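Local coordinates for protein putative N-acetylmuramoyl-L-alanine amidase (PDB 3CZX) that probably cleaves, as a zinc-dependent amidase, the link between N-acetylmuramoyl residues and L-amino acids in cell-wall glycopeptides, at residues Gln103-Ala108 with Gly140-Glu145; Asp72-Phe77 with Leu134-Ala139; Met2-Cys7 with Met175-Ala180. All blocks are in the same frame, centred on the assembly; numbering follows the deposited sequence.

In the fold
All three contacts pack onto the same mixed sheet. Interactions 1 and 2 lie in the buried core and share its middle: neighbouring strands 142-145 and 73-77 are bonded through the backbone, I142 to both A74 and E76. Interaction 1 joins helix 99-113 to strand 142-145 through apolar side chains and a CH-pi contact, with no hydrogen bond. In interaction 2 helix 134-138 meets strand 73-77, and polar groups enter, close to the zinc site; E76 bonds to the zinc ligand H78. Interaction 3 is partly buried and far from that site, bringing strand 6-10 near the end of helix 152-177. It is again apolar, but lies closer to solvent, with a lysine at its margin.

Interaction 1: residues Gln103-Ala108 with Gly140-Glu145; sequences QVLGKA and GGIVFE
L105 of helix 99-113 reaches down to I142 and F144 of strand 142-145, a helix-on-sheet packing within the alpha/beta fold of this amidase family. Over these short segments the two axes run nearly parallel, 13° apart, with a closest approach of 10.0 Å. That spacing is about what one layer of interlocking side chains needs.

The aromatic part of the contact is a CH-pi interaction. The CB of L105 sits over one face of the F144 ring, 4.1 Å from the centroid and 21° off the ring normal, so it is displaced toward the rim and lies nearest to CZ. F144 carries its CG anti to the backbone N (chi1 -170°), which sends the ring out from the strand and brings its far end against the helix backbone. CZ is 3.7 Å from the carbonyl O of L105, and the backbone N of G106 approaches the same carbon obliquely at 4.2 Å. G106 thus brings bare backbone beside the ring.

The purely aliphatic part is made by L105 and I142, which point at each other tip to tip. Leucine CD1 touches both CD1 and CG2 of the isoleucine, a methyl contact that wants branched, non-polar residues on both sides. I173 of helix 152-177 and I75 of strand 73-77 also press on L105, while A92, I75 and F77 flank F144, so the layer is largely hydrocarbon.

No hydrogen bond crosses between the segments. V143, the residue between I142 and F144, packs on H78, one of the zinc ligands. The chain enters the strand through G140, whose positive phi closes helix 134-138 in a Schellman motif, and G141, whose carbonyl O accepts a hydrogen bond from S94 OG.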
loop_
_atom_site.group_PDB
_atom_site.type_symbol
_atom_site.label_atom_id
_atom_site.label_comp_id
_atom_site.label_asym_id
_atom_site.label_seq_id
_atom_site.Cartn_x
_atom_site.Cartn_y
_atom_site.Cartn_z
ATOM N N GLN A 103 2.929 14.341 19.409
ATOM C CA GLN A 103 1.634 15.029 19.425
ATOM C C GLN A 103 1.241 15.470 17.999
ATOM O O GLN A 103 0.072 15.351 17.604
ATOM C CB GLN A 103 1.650 16.199 20.407
ATOM C CG GLN A 103 1.684 15.706 21.844
ATOM C CD GLN A 103 1.890 16.767 22.886
ATOM O OE1 GLN A 103 2.441 17.863 22.607
ATOM N NE2 GLN A 103 1.486 16.443 24.110
ATOM N N VAL A 104 2.218 15.932 17.221
ATOM C CA VAL A 104 1.984 16.293 15.804
ATOM C C VAL A 104 1.488 15.060 15.031
ATOM O O VAL A 104 0.490 15.130 14.308
ATOM C CB VAL A 104 3.279 16.825 15.148
ATOM C CG1 VAL A 104 3.149 16.939 13.634
ATOM C CG2 VAL A 104 3.667 18.170 15.758
ATOM N N LEU A 105 2.173 13.935 15.218
ATOM C CA LEU A 105 1.804 12.673 14.525
ATOM C C LEU A 105 0.421 12.226 14.962
ATOM O O LEU A 105 -0.414 11.860 14.152
ATOM C CB LEU A 105 2.798 11.556 14.818
ATOM C CG LEU A 105 4.220 11.840 14.276
ATOM C CD1 LEU A 105 5.213 10.874 14.923
ATOM C CD2 LEU A 105 4.253 11.736 12.740
ATOM N N GLY A 106 0.190 12.212 16.274
ATOM C CA GLY A 106 -1.073 11.698 16.812
ATOM C C GLY A 106 -2.270 12.524 16.342
ATOM O O GLY A 106 -3.310 11.988 15.920
ATOM N N LYS A 107 -2.127 13.838 16.378
ATOM C CA LYS A 107 -3.205 14.715 16.005
ATOM C C LYS A 107 -3.558 14.565 14.535
ATOM O O LYS A 107 -4.730 14.621 14.151
ATOM C CB LYS A 107 -2.822 16.144 16.325
ATOM C CG LYS A 107 -2.778 16.393 17.825
ATOM C CD LYS A 107 -2.135 17.714 18.158
ATOM C CE LYS A 107 -2.340 18.069 19.633
ATOM N NZ LYS A 107 -1.566 19.264 20.002
ATOM N N ALA A 108 -2.540 14.387 13.699
ATOM C CA ALA A 108 -2.744 14.189 12.282
ATOM C C ALA A 108 -3.660 12.993 12.040
ATOM O O ALA A 108 -4.577 13.051 11.211
ATOM C CB ALA A 108 -1.407 13.959 11.590
ATOM N N GLY A 140 15.709 7.566 21.519
ATOM C CA GLY A 140 15.244 8.814 20.926
ATOM C C GLY A 140 14.467 8.677 19.620
ATOM O O GLY A 140 14.195 9.660 18.934
ATOM N N GLY A 141 14.114 7.452 19.269
ATOM C CA GLY A 141 13.159 7.222 18.194
ATOM C C GLY A 141 11.750 7.276 18.769
ATOM O O GLY A 141 11.557 7.253 19.991
ATOM N N ILE A 142 10.772 7.262 17.874
ATOM C CA ILE A 142 9.338 7.301 18.249
ATOM C C ILE A 142 8.700 5.993 17.801
ATOM O O ILE A 142 8.759 5.664 16.613
ATOM C CB ILE A 142 8.649 8.461 17.516
ATOM C CG1 ILE A 142 9.287 9.811 17.902
ATOM C CG2 ILE A 142 7.110 8.491 17.785
ATOM C CD1 ILE A 142 8.804 10.951 17.040
ATOM N N VAL A 143 8.153 5.241 18.746
ATOM C CA VAL A 143 7.383 4.035 18.430
ATOM C C VAL A 143 5.948 4.486 18.300
ATOM O O VAL A 143 5.288 4.785 19.297
ATOM C CB VAL A 143 7.554 2.955 19.527
ATOM C CG1 VAL A 143 6.578 1.764 19.324
ATOM C CG2 VAL A 143 8.995 2.502 19.568
ATOM N N PHE A 144 5.466 4.554 17.049
ATOM C CA PHE A 144 4.127 5.089 16.763
ATOM C C PHE A 144 3.133 3.965 16.565
ATOM O O PHE A 144 3.331 3.129 15.680
ATOM C CB PHE A 144 4.195 6.009 15.519
ATOM C CG PHE A 144 2.951 6.815 15.244
ATOM C CD1 PHE A 144 2.123 7.242 16.252
ATOM C CD2 PHE A 144 2.641 7.191 13.943
ATOM C CE1 PHE A 144 0.993 8.022 15.978
ATOM C CE2 PHE A 144 1.540 7.949 13.686
ATOM C CZ PHE A 144 0.709 8.359 14.680
ATOM N N GLU A 145 2.083 3.980 17.380
ATOM C CA GLU A 145 1.005 3.000 17.339
ATOM C C GLU A 145 -0.308 3.712 17.105
ATOM O O GLU A 145 -1.067 4.001 18.020
ATOM C CB GLU A 145 0.975 2.206 18.638
ATOM C CG GLU A 145 2.265 1.476 18.899
ATOM C CD GLU A 145 2.173 0.589 20.102
ATOM O OE1 GLU A 145 1.624 -0.516 20.001
ATOM O OE2 GLU A 145 2.641 1.012 21.153
#

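Interaction 2: residues Asp72-Phe77 with Leu134-Ala139; sequences DVAIEF and LAYAQA
Strand 73-77 presents A74 and E76 to Y136 of helix 134-138, the short helix running almost antiparallel to it, with 167° between the axes and 9.9 Å at closest approach. The contact is again helix against central sheet in this alpha/beta fold. E76 and Y136 have the nearest CA atoms across the segments, 8.2 Å apart.

Y136 bridges that gap. A chi1 of -170° points its ring off the helix at the strand. There E76 CB lies over one face in a CH-pi contact, 3.7 Å from the centroid and 3.4 Å from CZ. Beyond CG the glutamate chain stays extended, and its carboxylate is tilted 33° to the ring plane, with OE2 3.6 Å from Y136 CE1.

A buried acid needs partners. E76 OE1 pairs with R133 and with NE2 of H78, a zinc ligand that E76 probably orients from the second shell; OE2 bonds to T9 OG1, which Y136 OH also uses. A74, being small, lets the phenol come down to the strand backbone, where OH lies 3.4 Å from the carbonyl C of I75.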
loop_
_atom_site.group_PDB
_atom_site.type_symbol
_atom_site.label_atom_id
_atom_site.label_comp_id
_atom_site.label_asym_id
_atom_site.label_seq_id
_atom_site.Cartn_x
_atom_site.Cartn_y
_atom_site.Cartn_z
ATOM N N ASP A 72 16.743 13.863 12.301
ATOM C CA ASP A 72 15.984 14.870 13.056
ATOM C C ASP A 72 14.664 14.390 13.666
ATOM O O ASP A 72 14.269 14.834 14.759
ATOM C CB ASP A 72 15.662 16.044 12.152
ATOM C CG ASP A 72 16.912 16.674 11.594
ATOM O OD1 ASP A 72 17.756 17.103 12.404
ATOM O OD2 ASP A 72 17.067 16.718 10.365
ATOM N N VAL A 73 13.956 13.522 12.944
ATOM C CA VAL A 73 12.880 12.757 13.558
ATOM C C VAL A 73 12.988 11.313 13.042
ATOM O O VAL A 73 13.346 11.109 11.893
ATOM C CB VAL A 73 11.500 13.381 13.280
ATOM C CG1 VAL A 73 11.156 13.325 11.811
ATOM C CG2 VAL A 73 10.438 12.710 14.170
ATOM N N ALA A 74 12.732 10.342 13.922
ATOM C CA ALA A 74 12.787 8.922 13.596
ATOM C C ALA A 74 11.537 8.252 14.130
ATOM O O ALA A 74 11.252 8.344 15.320
ATOM C CB ALA A 74 14.016 8.246 14.196
ATOM N N ILE A 75 10.797 7.573 13.247
ATOM C CA ILE A 75 9.523 6.948 13.580
ATOM C C ILE A 75 9.496 5.493 13.126
ATOM O O ILE A 75 9.796 5.202 11.936
ATOM C CB ILE A 75 8.357 7.693 12.849
ATOM C CG1 ILE A 75 8.345 9.176 13.228
ATOM C CG2 ILE A 75 7.027 7.047 13.206
ATOM C CD1 ILE A 75 7.693 10.100 12.196
ATOM N N GLU A 76 9.192 4.585 14.040
ATOM C CA GLU A 76 8.933 3.194 13.695
ATOM C C GLU A 76 7.459 2.861 13.867
ATOM O O GLU A 76 6.881 3.012 14.956
ATOM C CB GLU A 76 9.783 2.224 14.532
ATOM C CG GLU A 76 9.617 0.822 14.029
ATOM C CD GLU A 76 10.644 -0.101 14.524
ATOM O OE1 GLU A 76 10.374 -0.738 15.568
ATOM O OE2 GLU A 76 11.700 -0.191 13.862
ATOM N N PHE A 77 6.835 2.403 12.792
ATOM C CA PHE A 77 5.417 2.154 12.779
ATOM C C PHE A 77 5.110 0.754 13.327
ATOM O O PHE A 77 5.739 -0.235 12.944
ATOM C CB PHE A 77 4.829 2.319 11.360
ATOM C CG PHE A 77 4.958 3.714 10.810
ATOM C CD1 PHE A 77 4.014 4.689 11.074
ATOM C CD2 PHE A 77 6.027 4.037 10.019
ATOM C CE1 PHE A 77 4.160 5.972 10.530
ATOM C CE2 PHE A 77 6.201 5.338 9.484
ATOM C CZ PHE A 77 5.269 6.282 9.759
ATOM N N LEU A 134 10.926 -0.889 22.909
ATOM C CA LEU A 134 11.160 0.176 23.895
ATOM C C LEU A 134 12.561 0.751 23.745
ATOM O O LEU A 134 12.754 1.968 23.883
ATOM C CB LEU A 134 10.961 -0.361 25.312
ATOM C CG LEU A 134 10.999 0.632 26.478
ATOM C CD1 LEU A 134 9.942 1.717 26.332
ATOM C CD2 LEU A 134 10.788 -0.149 27.778
ATOM N N ALA A 135 13.544 -0.105 23.425
ATOM C CA ALA A 135 14.931 0.372 23.183
ATOM C C ALA A 135 15.047 1.448 22.092
ATOM O O ALA A 135 15.885 2.361 22.186
ATOM C CB ALA A 135 15.856 -0.801 22.852
ATOM N N TYR A 136 14.195 1.336 21.067
ATOM C CA TYR A 136 14.104 2.324 19.967
ATOM C C TYR A 136 13.608 3.662 20.507
ATOM O O TYR A 136 14.165 4.708 20.185
ATOM C CB TYR A 136 13.138 1.788 18.900
ATOM C CG TYR A 136 13.050 2.515 17.566
ATOM C CD1 TYR A 136 13.655 1.987 16.420
ATOM C CD2 TYR A 136 12.274 3.663 17.420
ATOM C CE1 TYR A 136 13.546 2.620 15.177
ATOM C CE2 TYR A 136 12.189 4.310 16.214
ATOM C CZ TYR A 136 12.804 3.779 15.079
ATOM O OH TYR A 136 12.674 4.371 13.842
ATOM N N ALA A 137 12.574 3.597 21.338
ATOM C CA ALA A 137 12.031 4.784 22.016
ATOM C C ALA A 137 13.062 5.379 22.977
ATOM O O ALA A 137 13.310 6.585 22.963
ATOM C CB ALA A 137 10.714 4.437 22.760
ATOM N N GLN A 138 13.682 4.526 23.797
ATOM C CA GLN A 138 14.743 4.993 24.722
ATOM C C GLN A 138 15.898 5.687 24.018
ATOM O O GLN A 138 16.483 6.668 24.546
ATOM C CB GLN A 138 15.241 3.841 25.595
ATOM C CG GLN A 138 14.165 3.336 26.532
ATOM C CD GLN A 138 14.545 2.063 27.264
ATOM O OE1 GLN A 138 15.340 1.246 26.765
ATOM N NE2 GLN A 138 13.955 1.869 28.443
ATOM N N ALA A 139 16.227 5.217 22.809
ATOM C CA ALA A 139 17.320 5.796 22.029
ATOM C C ALA A 139 16.960 7.117 21.366
ATOM O O ALA A 139 17.806 7.708 20.702
ATOM C CB ALA A 139 17.792 4.803 20.991
#

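Interaction 3: residues Met2-Cys7 with Met175-Ala180; sequences MSKIIC and MELGAA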
loop_
_atom_site.group_PDB
_atom_site.type_symbol
_atom_site.label_atom_id
_atom_site.label_comp_id
_atom_site.label_asym_id
_atom_site.label_seq_id
_atom_site.Cartn_x
_atom_site.Cartn_y
_atom_site.Cartn_z
HETATM N N MSE A 2 15.170 20.989 3.738
HETATM C CA MSE A 2 15.992 20.204 2.813
HETATM C C MSE A 2 17.296 19.702 3.411
HETATM O O MSE A 2 17.930 18.811 2.852
HETATM C CB MSE A 2 16.266 21.010 1.547
HETATM C CG MSE A 2 15.033 21.191 0.701
HETATM SE SE MSE A 2 14.250 19.458 0.130
HETATM C CE MSE A 2 12.986 20.150 -1.198
ATOM N N SER A 3 17.698 20.274 4.538
ATOM C CA SER A 3 18.840 19.774 5.289
ATOM C C SER A 3 18.425 18.705 6.285
ATOM O O SER A 3 19.285 18.024 6.826
ATOM C CB SER A 3 19.511 20.916 6.056
ATOM O OG SER A 3 18.691 21.370 7.125
ATOM N N LYS A 4 17.119 18.578 6.535
ATOM C CA LYS A 4 16.584 17.675 7.545
ATOM C C LYS A 4 16.595 16.218 7.058
ATOM O O LYS A 4 16.583 15.989 5.895
ATOM C CB LYS A 4 15.201 18.112 7.963
ATOM C CG LYS A 4 15.141 19.504 8.579
ATOM C CD LYS A 4 15.413 19.588 10.011
ATOM C CE LYS A 4 15.140 20.998 10.570
ATOM N NZ LYS A 4 14.126 20.986 11.700
ATOM N N ILE A 5 16.689 15.290 7.985
ATOM C CA ILE A 5 16.660 13.860 7.693
ATOM C C ILE A 5 15.538 13.224 8.517
ATOM O O ILE A 5 15.512 13.334 9.752
ATOM C CB ILE A 5 17.978 13.197 8.051
ATOM C CG1 ILE A 5 19.111 13.786 7.197
ATOM C CG2 ILE A 5 17.887 11.714 7.874
ATOM C CD1 ILE A 5 20.470 13.111 7.440
ATOM N N ILE A 6 14.621 12.569 7.811
ATOM C CA ILE A 6 13.516 11.853 8.438
ATOM C C ILE A 6 13.861 10.372 8.338
ATOM O O ILE A 6 14.167 9.897 7.241
ATOM C CB ILE A 6 12.214 12.116 7.688
ATOM C CG1 ILE A 6 11.860 13.609 7.716
ATOM C CG2 ILE A 6 11.042 11.325 8.292
ATOM C CD1 ILE A 6 11.298 14.113 6.444
ATOM N N CYS A 7 13.799 9.654 9.444
ATOM C CA CYS A 7 14.004 8.206 9.477
ATOM C C CYS A 7 12.646 7.552 9.691
ATOM O O CYS A 7 11.925 7.917 10.613
ATOM C CB CYS A 7 14.974 7.803 10.601
ATOM S SG CYS A 7 15.091 6.035 10.940
HETATM N N MSE A 175 4.719 19.758 7.272
HETATM C CA MSE A 175 4.300 21.059 7.853
HETATM C C MSE A 175 5.157 21.445 9.070
HETATM O O MSE A 175 5.581 22.613 9.227
HETATM C CB MSE A 175 2.823 21.023 8.209
HETATM C CG MSE A 175 2.311 22.188 9.005
HETATM SE SE MSE A 175 2.095 23.727 7.831
HETATM C CE MSE A 175 0.388 23.188 7.067
ATOM N N GLU A 176 5.439 20.471 9.926
ATOM C CA GLU A 176 6.200 20.750 11.146
ATOM C C GLU A 176 7.626 21.171 10.811
ATOM O O GLU A 176 8.231 21.951 11.531
ATOM C CB GLU A 176 6.167 19.521 12.046
ATOM C CG GLU A 176 6.925 19.619 13.336
ATOM C CD GLU A 176 6.324 20.591 14.340
ATOM O OE1 GLU A 176 5.250 21.183 14.096
ATOM O OE2 GLU A 176 6.956 20.750 15.421
ATOM N N LEU A 177 8.145 20.639 9.716
ATOM C CA LEU A 177 9.480 20.961 9.201
ATOM C C LEU A 177 9.475 22.255 8.382
ATOM O O LEU A 177 10.539 22.783 8.041
ATOM C CB LEU A 177 9.990 19.832 8.324
ATOM C CG LEU A 177 10.205 18.515 9.068
ATOM C CD1 LEU A 177 10.605 17.416 8.109
ATOM C CD2 LEU A 177 11.244 18.698 10.161
ATOM N N GLY A 178 8.290 22.761 8.065
ATOM C CA GLY A 178 8.123 23.942 7.219
ATOM C C GLY A 178 8.415 23.705 5.754
ATOM O O GLY A 178 8.796 24.646 5.033
ATOM N N ALA A 179 8.241 22.463 5.288
ATOM C CA ALA A 179 8.471 22.102 3.895
ATOM C C ALA A 179 7.219 22.301 3.083
ATOM O O ALA A 179 6.161 21.728 3.392
ATOM C CB ALA A 179 8.926 20.641 3.768
ATOM N N ALA A 180 7.341 23.094 2.022
ATOM C CA ALA A 180 6.231 23.301 1.110
ATOM C C ALA A 180 6.228 22.206 0.050
ATOM O O ALA A 180 7.280 21.618 -0.249
ATOM C CB ALA A 180 6.342 24.670 0.465
#
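L177, in the last turn of helix 152-177, sets CD1 against I6 and CD2 near K4, so the contact brings the two ends of the protein together at the start of strand 6-10, which lies inside the alpha/beta sheet between strands 49-51 and 73-77. Its tight half is the isoleucine. The CD1 of L177 meets the CD1 of I6 at 3.8 Å and CG1 of I6 at 4.0 Å, the two side chains crossing at a slant. I6 belongs to strand 6-10 and is buried, with V73 of the adjacent strand packed beside it; W101 of helix 99-113 leans on L177. Branched aliphatic residues fit here because the sheet and two helices converge on them.

The looser half is K4. Its chain bends at chi2 (-86°) and again farther out, which brings NZ to 4.0 Å from L177 CD2, with no bond between them. Lysine suits this partly exposed position on the looser side. D72 also touches K4.

Just beyond L177 the helix ends at G178, a Schellman motif whose positive phi favours glycine; the G178 N bonds back to the M175 O at 3.0 Å. No hydrogen bond or salt bridge joins the two segments and only 143 Å² is buried, which implies that they are held to each other by modest hydrophobic packing, without polar bonds to fix their orientation.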